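Local coordinates for protein putative alcohol dehydrogenase (Sinorhizobium meliloti, PDB 4J6F) that probably oxidises alcohols with a nicotinamide cofactor, as a putative alcohol dehydrogenase of the medium-chain family, at residues R273-V278 with L291-P296; K32-V37 with P107-T112; S95-H100 with D150-G155. All blocks are in the same frame, centred on the assembly; numbering follows the deposited sequence.

Interaction 1 of 3, residues R273-V278 with L291-P296; sequences RPIDVV and LKILRP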
loop_
_atom_site.group_PDB
_atom_site.type_symbol
_atom_site.label_atom_id
_atom_site.label_comp_id
_atom_site.label_asym_id
_atom_site.label_seq_id
_atom_site.Cartn_x
_atom_site.Cartn_y
_atom_site.Cartn_z
ATOM N N ARG A 273 -13.837 -11.757 15.195
ATOM C CA ARG A 273 -13.969 -11.033 13.918
ATOM C C ARG A 273 -12.591 -10.708 13.342
ATOM O O ARG A 273 -11.704 -10.268 14.079
ATOM C CB ARG A 273 -14.743 -9.724 14.085
ATOM C CG ARG A 273 -15.899 -9.747 15.072
ATOM C CD ARG A 273 -16.774 -8.523 14.866
ATOM N NE ARG A 273 -17.420 -8.575 13.555
ATOM C CZ ARG A 273 -18.705 -8.853 13.353
ATOM N NH1 ARG A 273 -19.517 -9.085 14.378
ATOM N NH2 ARG A 273 -19.184 -8.883 12.116
ATOM N N PRO A 274 -12.397 -10.925 12.028
ATOM C CA PRO A 274 -11.082 -10.608 11.484
ATOM C C PRO A 274 -10.879 -9.090 11.371
ATOM O O PRO A 274 -11.853 -8.322 11.307
ATOM C CB PRO A 274 -11.094 -11.277 10.098
ATOM C CG PRO A 274 -12.356 -12.071 10.031
ATOM C CD PRO A 274 -13.303 -11.405 10.974
ATOM N N ILE A 275 -9.619 -8.674 11.370
ATOM C CA ILE A 275 -9.278 -7.269 11.310
ATOM C C ILE A 275 -9.220 -6.834 9.857
ATOM O O ILE A 275 -8.423 -7.358 9.084
ATOM C CB ILE A 275 -7.924 -6.995 11.997
ATOM C CG1 ILE A 275 -7.955 -7.454 13.458
ATOM C CG2 ILE A 275 -7.551 -5.523 11.884
ATOM C CD1 ILE A 275 -9.044 -6.820 14.305
ATOM N N ASP A 276 -10.065 -5.875 9.501
ATOM C CA ASP A 276 -10.170 -5.405 8.126
ATOM C C ASP A 276 -9.113 -4.356 7.833
ATOM O O ASP A 276 -8.535 -4.319 6.744
ATOM C CB ASP A 276 -11.569 -4.827 7.883
ATOM C CG ASP A 276 -12.665 -5.873 8.055
ATOM O OD1 ASP A 276 -12.659 -6.866 7.289
ATOM O OD2 ASP A 276 -13.512 -5.718 8.963
ATOM N N VAL A 277 -8.872 -3.497 8.819
ATOM C CA VAL A 277 -8.009 -2.346 8.646
ATOM C C VAL A 277 -7.148 -2.163 9.878
ATOM O O VAL A 277 -7.622 -2.319 11.005
ATOM C CB VAL A 277 -8.812 -1.046 8.414
ATOM C CG1 VAL A 277 -7.875 0.154 8.405
ATOM C CG2 VAL A 277 -9.616 -1.120 7.117
ATOM N N VAL A 278 -5.882 -1.836 9.650
ATOM C CA VAL A 278 -5.014 -1.407 10.711
ATOM C C VAL A 278 -4.690 0.051 10.444
ATOM O O VAL A 278 -4.278 0.411 9.340
ATOM C CB VAL A 278 -3.730 -2.254 10.761
ATOM C CG1 VAL A 278 -2.636 -1.557 11.563
ATOM C CG2 VAL A 278 -4.023 -3.622 11.345
ATOM N N LEU A 291 1.002 -6.440 10.307
ATOM C CA LEU A 291 0.839 -7.149 9.033
ATOM C C LEU A 291 0.459 -8.612 9.231
ATOM O O LEU A 291 -0.230 -9.189 8.388
ATOM C CB LEU A 291 2.101 -7.066 8.171
ATOM C CG LEU A 291 2.697 -5.705 7.784
ATOM C CD1 LEU A 291 3.862 -5.930 6.827
ATOM C CD2 LEU A 291 1.675 -4.750 7.174
ATOM N N LYS A 292 0.907 -9.211 10.333
ATOM C CA LYS A 292 0.534 -10.589 10.656
ATOM C C LYS A 292 -0.944 -10.692 11.034
ATOM O O LYS A 292 -1.648 -11.597 10.581
ATOM C CB LYS A 292 1.404 -11.136 11.784
ATOM C CG LYS A 292 2.862 -11.362 11.413
ATOM C CD LYS A 292 3.669 -11.846 12.618
ATOM C CE LYS A 292 3.116 -13.147 13.194
ATOM N NZ LYS A 292 3.484 -13.346 14.619
ATOM N N ILE A 293 -1.395 -9.748 11.861
ATOM C CA ILE A 293 -2.759 -9.698 12.396
ATOM C C ILE A 293 -3.791 -9.383 11.313
ATOM O O ILE A 293 -4.882 -9.942 11.300
ATOM C CB ILE A 293 -2.840 -8.652 13.526
ATOM C CG1 ILE A 293 -2.153 -9.190 14.785
ATOM C CG2 ILE A 293 -4.279 -8.263 13.823
ATOM C CD1 ILE A 293 -1.608 -8.123 15.718
ATOM N N LEU A 294 -3.426 -8.480 10.414
ATOM C CA LEU A 294 -4.279 -8.037 9.335
ATOM C C LEU A 294 -4.765 -9.223 8.491
ATOM O O LEU A 294 -3.967 -10.085 8.102
ATOM C CB LEU A 294 -3.486 -7.047 8.483
ATOM C CG LEU A 294 -4.240 -6.109 7.554
ATOM C CD1 LEU A 294 -5.422 -5.462 8.263
ATOM C CD2 LEU A 294 -3.279 -5.052 7.031
ATOM N N ARG A 295 -6.072 -9.271 8.220
ATOM C CA ARG A 295 -6.665 -10.353 7.418
ATOM C C ARG A 295 -6.164 -10.242 5.992
ATOM O O ARG A 295 -5.839 -9.136 5.542
ATOM C CB ARG A 295 -8.195 -10.277 7.418
ATOM C CG ARG A 295 -8.758 -9.251 6.451
ATOM C CD ARG A 295 -10.237 -9.033 6.656
ATOM N NE ARG A 295 -10.977 -10.207 6.228
ATOM C CZ ARG A 295 -12.213 -10.508 6.613
ATOM N NH1 ARG A 295 -12.780 -11.614 6.164
ATOM N NH2 ARG A 295 -12.873 -9.718 7.454
ATOM N N PRO A 296 -6.110 -11.378 5.267
ATOM C CA PRO A 296 -5.698 -11.312 3.853
ATOM C C PRO A 296 -6.623 -10.384 3.061
ATOM O O PRO A 296 -7.819 -10.376 3.312
ATOM C CB PRO A 296 -5.824 -12.764 3.379
ATOM C CG PRO A 296 -5.784 -13.592 4.626
ATOM C CD PRO A 296 -6.434 -12.753 5.688
HETATM O O HOH W 1 -7.700 -10.466 11.283
#
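Pro274 lies against the guanidinium of Arg295, its CB 3.5 Å above one face of that plane and offset toward the rim. Next in sequence, Ile275 works through both backbone and side chain. Its carbonyl O takes a hydrogen bond from Arg295 N at 3.2 Å, in the carbonyl plane and fairly straight, while a water bridges Ile275 N to Ile293 O. With CG1 set beside the backbone N (chi1 -58°), that methylene lies alongside Ile293 CG2 at 3.8 Å, near the helix 262-270. Asp276 OD1 receives Arg295 NH2 at 2.9 Å on its syn side in a salt bridge; the two planes are near parallel but offset, so the bond is tilted from both and bent (132° at the hydrogen). Its other oxygen, OD2, is taken by Thr209 N on the neighbouring strand. Val278, pointing toward the helix end, sets CG2 against Leu294 CD1 at 3.9 Å. The contact thus joins the strand 277-280 to the end of the helix 287-293, inside a beta-alpha-beta unit of the Rossmann-type parallel sheet. The chain leaving the helix is fixed by a salt bridge on the partly exposed side, a backbone bond to a buried residue's carbonyl, and aliphatic contacts.

Interaction 2 of 3, residues K32-V37 with P107-T112; sequences KTMTAV and PRIQGT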
loop_
_atom_site.group_PDB
_atom_site.type_symbol
_atom_site.label_atom_id
_atom_site.label_comp_id
_atom_site.label_asym_id
_atom_site.label_seq_id
_atom_site.Cartn_x
_atom_site.Cartn_y
_atom_site.Cartn_z
ATOM N N LYS A 32 0.107 47.015 17.379
ATOM C CA LYS A 32 1.047 46.902 16.261
ATOM C C LYS A 32 2.110 45.811 16.489
ATOM O O LYS A 32 2.684 45.284 15.531
ATOM C CB LYS A 32 1.663 48.262 15.897
ATOM C CG LYS A 32 0.660 49.357 15.492
ATOM C CD LYS A 32 -0.245 48.987 14.303
ATOM C CE LYS A 32 -0.617 50.178 13.420
ATOM N NZ LYS A 32 -1.180 51.347 14.163
ATOM N N THR A 33 2.355 45.457 17.749
ATOM C CA THR A 33 3.194 44.303 18.063
ATOM C C THR A 33 2.440 43.323 18.970
ATOM O O THR A 33 1.456 43.687 19.622
ATOM C CB THR A 33 4.556 44.705 18.687
ATOM O OG1 THR A 33 4.348 45.354 19.945
ATOM C CG2 THR A 33 5.342 45.628 17.756
HETATM N N MSE A 34 2.901 42.077 19.003
HETATM C CA MSE A 34 2.231 41.034 19.781
HETATM C C MSE A 34 3.209 40.062 20.396
HETATM O O MSE A 34 4.419 40.075 20.110
HETATM C CB MSE A 34 1.264 40.265 18.880
HETATM C CG MSE A 34 2.006 39.674 17.682
HETATM SE SE MSE A 34 0.886 38.359 16.735
HETATM C CE MSE A 34 2.048 37.842 15.229
ATOM N N THR A 35 2.658 39.207 21.252
ATOM C CA THR A 35 3.376 38.116 21.880
ATOM C C THR A 35 3.232 36.870 21.014
ATOM O O THR A 35 2.158 36.612 20.458
ATOM C CB THR A 35 2.789 37.865 23.278
ATOM O OG1 THR A 35 3.099 38.981 24.116
ATOM C CG2 THR A 35 3.358 36.633 23.900
ATOM N N ALA A 36 4.317 36.114 20.870
ATOM C CA ALA A 36 4.293 34.870 20.102
ATOM C C ALA A 36 5.460 34.001 20.488
ATOM O O ALA A 36 6.509 34.506 20.908
ATOM C CB ALA A 36 4.334 35.139 18.603
ATOM N N VAL A 37 5.273 32.692 20.346
ATOM C CA VAL A 37 6.358 31.749 20.534
ATOM C C VAL A 37 6.955 31.488 19.166
ATOM O O VAL A 37 6.264 31.029 18.261
ATOM C CB VAL A 37 5.883 30.457 21.211
ATOM C CG1 VAL A 37 6.956 29.384 21.118
ATOM C CG2 VAL A 37 5.504 30.737 22.661
ATOM N N PRO A 107 12.385 33.243 11.767
ATOM C CA PRO A 107 11.550 32.568 12.771
ATOM C C PRO A 107 10.172 32.185 12.240
ATOM O O PRO A 107 9.677 32.822 11.326
ATOM C CB PRO A 107 11.411 33.624 13.868
ATOM C CG PRO A 107 11.473 34.907 13.132
ATOM C CD PRO A 107 12.434 34.699 11.997
ATOM N N ARG A 108 9.571 31.154 12.818
ATOM C CA ARG A 108 8.239 30.700 12.408
ATOM C C ARG A 108 7.357 30.523 13.626
ATOM O O ARG A 108 7.762 29.907 14.602
ATOM C CB ARG A 108 8.325 29.377 11.620
ATOM C CG ARG A 108 7.038 28.553 11.570
ATOM C CD ARG A 108 5.993 29.081 10.581
ATOM N NE ARG A 108 6.470 29.014 9.204
ATOM C CZ ARG A 108 6.825 30.069 8.473
ATOM N NH1 ARG A 108 7.263 29.899 7.231
ATOM N NH2 ARG A 108 6.728 31.291 8.978
ATOM N N ILE A 109 6.159 31.077 13.570
ATOM C CA ILE A 109 5.168 30.765 14.574
ATOM C C ILE A 109 4.486 29.467 14.154
ATOM O O ILE A 109 3.851 29.406 13.095
ATOM C CB ILE A 109 4.102 31.878 14.695
ATOM C CG1 ILE A 109 4.757 33.193 15.115
ATOM C CG2 ILE A 109 3.004 31.458 15.681
ATOM C CD1 ILE A 109 3.947 34.427 14.795
ATOM N N GLN A 110 4.612 28.437 14.981
ATOM C CA GLN A 110 3.933 27.160 14.722
ATOM C C GLN A 110 2.465 27.185 15.236
ATOM O O GLN A 110 1.951 28.235 15.659
ATOM C CB GLN A 110 4.727 26.001 15.346
ATOM C CG GLN A 110 6.214 26.009 15.021
ATOM C CD GLN A 110 6.932 24.775 15.513
ATOM O OE1 GLN A 110 7.651 24.829 16.509
ATOM N NE2 GLN A 110 6.740 23.642 14.819
ATOM N N GLY A 111 1.796 26.033 15.205
ATOM C CA GLY A 111 0.437 25.924 15.721
ATOM C C GLY A 111 -0.528 25.751 14.578
ATOM O O GLY A 111 -0.641 26.627 13.720
ATOM N N THR A 112 -1.166 24.589 14.533
ATOM C CA THR A 112 -2.070 24.224 13.457
ATOM C C THR A 112 -3.545 24.357 13.780
ATOM O O THR A 112 -4.324 24.799 12.954
ATOM C CB THR A 112 -1.813 22.779 13.005
ATOM O OG1 THR A 112 -1.688 21.942 14.150
ATOM C CG2 THR A 112 -0.543 22.692 12.232
HETATM O O HOH W 2 6.223 28.522 17.402
#
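Ile109 meets the strand 33-39 with the far end of its side chain: CD1 touches Ala36 CB at 3.9 Å and the methyl CE of Met34, a selenomethionine, at the same 3.9 Å. Met34 and Ile109 reach toward each other tip to tip. The selenomethionine can do so because its chain runs extended beyond CG (chi2 167°, chi3 178°), carrying CE across to the isoleucine. On the Ile109 side, CG1 stands anti to the carbonyl carbon (chi1 -61°), which sends the CG1-CD1 arm to the strand; CG1 itself is 4.0 Å from Ala36 CB. With an alanine here, CG1, CG2 and CD1 are gone, and Met34 CE and Ala36 CB would probably lose their partner on this loop, opening a gap beside the strand.

The polar link between the segments runs through a water. It donates to Val37 O at 2.7 Å and accepts from Gln110 N at 2.9 Å, with a further weak bond to Arg108 O, and so spans two backbones that make no direct hydrogen bond with each other.

Farther out, the 107-112 loop is held by further partners. Asp159 OD1 receives Ile109 N and forms a salt bridge with Arg108 NH2, Arg108 NE reaches His156 O, and Gln110 NE2 bonds to Asp77 O. The strand has its own neighbours: Ala36 pairs through its backbone with Ser51, and Val37 with Tyr162.

The contact therefore joins the small antiparallel sheet at the N-terminal end to the loop that leads into the strand 113-121 of the GroES-like domain. Its chemistry is that of a buried seam, with aliphatic and selenomethionine groups in van der Waals touch and one water serving backbone polar atoms of both segments.

Interaction 3 of 3, residues S95-H100 with D150-G155; sequences STWRRH and DIDYMG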
loop_
_atom_site.group_PDB
_atom_site.type_symbol
_atom_site.label_atom_id
_atom_site.label_comp_id
_atom_site.label_asym_id
_atom_site.label_seq_id
_atom_site.Cartn_x
_atom_site.Cartn_y
_atom_site.Cartn_z
ATOM N N SER A 95 15.530 17.383 8.461
ATOM C CA SER A 95 14.707 17.894 7.359
ATOM C C SER A 95 13.302 18.184 7.881
ATOM O O SER A 95 12.823 17.441 8.732
ATOM C CB SER A 95 14.628 16.817 6.259
ATOM O OG SER A 95 14.247 17.342 5.000
ATOM N N THR A 96 12.620 19.181 7.338
ATOM C CA THR A 96 11.186 19.337 7.547
ATOM C C THR A 96 10.468 18.315 6.697
ATOM O O THR A 96 11.077 17.658 5.873
ATOM C CB THR A 96 10.647 20.721 7.162
ATOM O OG1 THR A 96 11.310 21.189 5.989
ATOM C CG2 THR A 96 10.850 21.693 8.282
ATOM N N TRP A 97 9.179 18.147 6.932
ATOM C CA TRP A 97 8.420 17.149 6.214
ATOM C C TRP A 97 8.333 17.524 4.748
ATOM O O TRP A 97 8.217 16.647 3.875
ATOM C CB TRP A 97 7.033 16.998 6.826
ATOM C CG TRP A 97 6.193 18.191 6.651
ATOM C CD1 TRP A 97 6.124 19.253 7.478
ATOM C CD2 TRP A 97 5.295 18.454 5.566
ATOM N NE1 TRP A 97 5.233 20.173 6.983
ATOM C CE2 TRP A 97 4.711 19.704 5.807
ATOM C CE3 TRP A 97 4.931 17.750 4.411
ATOM C CZ2 TRP A 97 3.776 20.272 4.945
ATOM C CZ3 TRP A 97 4.004 18.317 3.553
ATOM C CH2 TRP A 97 3.432 19.565 3.830
ATOM N N ARG A 98 8.401 18.824 4.469
ATOM C CA ARG A 98 8.280 19.258 3.096
ATOM C C ARG A 98 9.614 19.099 2.397
ATOM O O ARG A 98 10.280 20.086 2.086
ATOM C CB ARG A 98 7.736 20.675 2.994
ATOM C CG ARG A 98 6.821 20.831 1.801
ATOM C CD ARG A 98 5.907 22.020 1.979
ATOM N NE ARG A 98 4.859 22.049 0.963
ATOM C CZ ARG A 98 4.982 22.599 -0.244
ATOM N NH1 ARG A 98 3.956 22.559 -1.089
ATOM N NH2 ARG A 98 6.120 23.183 -0.610
ATOM N N ARG A 99 9.986 17.844 2.147
ATOM C CA ARG A 99 11.311 17.507 1.624
ATOM C C ARG A 99 11.660 18.193 0.297
ATOM O O ARG A 99 12.823 18.467 0.046
ATOM C CB ARG A 99 11.474 15.996 1.476
ATOM C CG ARG A 99 11.479 15.212 2.780
ATOM C CD ARG A 99 11.215 13.731 2.520
ATOM N NE ARG A 99 11.586 12.838 3.623
ATOM C CZ ARG A 99 11.528 11.503 3.559
ATOM N NH1 ARG A 99 11.093 10.886 2.448
ATOM N NH2 ARG A 99 11.887 10.774 4.613
ATOM N N HIS A 100 10.667 18.481 -0.544
ATOM C CA HIS A 100 10.973 18.951 -1.898
ATOM C C HIS A 100 10.521 20.374 -2.231
ATOM O O HIS A 100 10.638 20.818 -3.371
ATOM C CB HIS A 100 10.480 17.936 -2.937
ATOM C CG HIS A 100 11.139 16.598 -2.807
ATOM N ND1 HIS A 100 12.406 16.344 -3.289
ATOM C CD2 HIS A 100 10.726 15.455 -2.210
ATOM C CE1 HIS A 100 12.740 15.098 -3.005
ATOM N NE2 HIS A 100 11.737 14.538 -2.350
ATOM N N ASP A 150 0.686 18.764 -3.490
ATOM C CA ASP A 150 1.464 19.991 -3.254
ATOM C C ASP A 150 1.118 20.673 -1.938
ATOM O O ASP A 150 1.494 21.823 -1.728
ATOM C CB ASP A 150 1.279 20.997 -4.398
ATOM C CG ASP A 150 1.778 20.473 -5.744
ATOM O OD1 ASP A 150 2.805 19.759 -5.781
ATOM O OD2 ASP A 150 1.141 20.789 -6.778
ATOM N N ILE A 151 0.412 19.967 -1.058
ATOM C CA ILE A 151 -0.062 20.551 0.186
ATOM C C ILE A 151 1.054 21.120 1.054
ATOM O O ILE A 151 2.209 20.685 0.978
ATOM C CB ILE A 151 -0.841 19.549 1.048
ATOM C CG1 ILE A 151 -0.029 18.267 1.230
ATOM C CG2 ILE A 151 -2.214 19.288 0.450
ATOM C CD1 ILE A 151 -0.590 17.332 2.274
ATOM N N ASP A 152 0.674 22.107 1.866
ATOM C CA ASP A 152 1.497 22.680 2.910
ATOM C C ASP A 152 0.531 22.967 4.068
ATOM O O ASP A 152 -0.663 22.629 3.974
ATOM C CB ASP A 152 2.138 23.960 2.385
ATOM C CG ASP A 152 3.436 24.319 3.102
ATOM O OD1 ASP A 152 3.670 23.832 4.239
ATOM O OD2 ASP A 152 4.211 25.113 2.514
ATOM N N TYR A 153 1.017 23.564 5.158
ATOM C CA TYR A 153 0.102 23.986 6.236
ATOM C C TYR A 153 0.552 25.189 7.026
ATOM O O TYR A 153 1.741 25.488 7.114
ATOM C CB TYR A 153 -0.220 22.841 7.202
ATOM C CG TYR A 153 0.901 22.413 8.117
ATOM C CD1 TYR A 153 1.168 23.094 9.300
ATOM C CD2 TYR A 153 1.688 21.300 7.817
ATOM C CE1 TYR A 153 2.198 22.687 10.153
ATOM C CE2 TYR A 153 2.721 20.889 8.659
ATOM C CZ TYR A 153 2.971 21.578 9.827
ATOM O OH TYR A 153 3.976 21.160 10.668
HETATM N N MSE A 154 -0.426 25.858 7.619
HETATM C CA MSE A 154 -0.189 27.000 8.497
HETATM C C MSE A 154 0.473 26.530 9.754
HETATM O O MSE A 154 -0.010 25.619 10.417
HETATM C CB MSE A 154 -1.527 27.657 8.783
HETATM C CG MSE A 154 -2.266 27.635 7.462
HETATM SE SE MSE A 154 -3.320 29.259 7.205
HETATM C CE MSE A 154 -4.774 28.441 6.167
ATOM N N GLY A 155 1.582 27.174 10.091
ATOM C CA GLY A 155 2.454 26.719 11.151
ATOM C C GLY A 155 3.710 26.089 10.555
ATOM O O GLY A 155 4.691 25.853 11.270
#
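Arg98 and Trp97, on a loop of the GroES-like domain, pack against the short strand 152-153, with Arg98 at the centre of an inverse gamma turn. Hydrogen bonds come first. The arginine grips Ile151 O side-on with two nitrogens, NE at 3.0 Å and NH1 at 3.3 Å, both from the same face of that carbonyl. NH1 also bonds to Asp150 O at 2.6 Å. Both oxygens lie in the guanidinium plane, yet NE meets Ile151 O tilted from its carbonyl plane and NH1 sits above both carbonyl planes. The chain is extended from CG to NE, which carries this edge to the carbonyls, while NH2 turns to Gly101 O.

The charged contact is of another kind. The carboxylate of Asp152 stacks on one guanidinium face, the planes 10° apart, and OD2 lies 3.5 Å from NE in a salt bridge of charges only. Thr103 OG1 hydrogen-bonds to the same OD2; OD1 bonds to His156 ND1 and accepts from Tyr153 N, which helps set the carboxylate.

Among the aromatic contacts, the five-membered ring of Trp97 and the Tyr153 ring are nearly parallel, 10° apart, but slid until they barely overlap. Tyr153 OH is held by Thr76 OG1. A glycerol and Leu320 of the second subunit lie close to the indole. At its far rim, CH2 touches Ile151 O edge-on, near the ring plane, at 3.3 Å.

In the fold
Interactions 2 and 3 are neighbours, their centres 18 Å apart, and their segments alternate along the chain. They touch where Thr112 CG2 packs on Tyr153 CD1 at 3.4 Å and Arg108 CD lies 3.5 Å from Gly155 O. His156 serves both, receiving Arg108 NE at its carbonyl and meeting Asp152 through its ring. Interaction 1 stands apart in the Rossmann-type parallel sheet that probably binds the nicotinamide cofactor, its centre 44 Å from that of interaction 2 and 32 Å from that of interaction 3. Interactions 1 and 3 both reach the second subunit, through Lys292 to its Asp89 and Arg99 to its Asp314. The nearest atoms of the Trp97 side chain and the glycerol are about 3 Å apart, so interaction 3 may border a pocket.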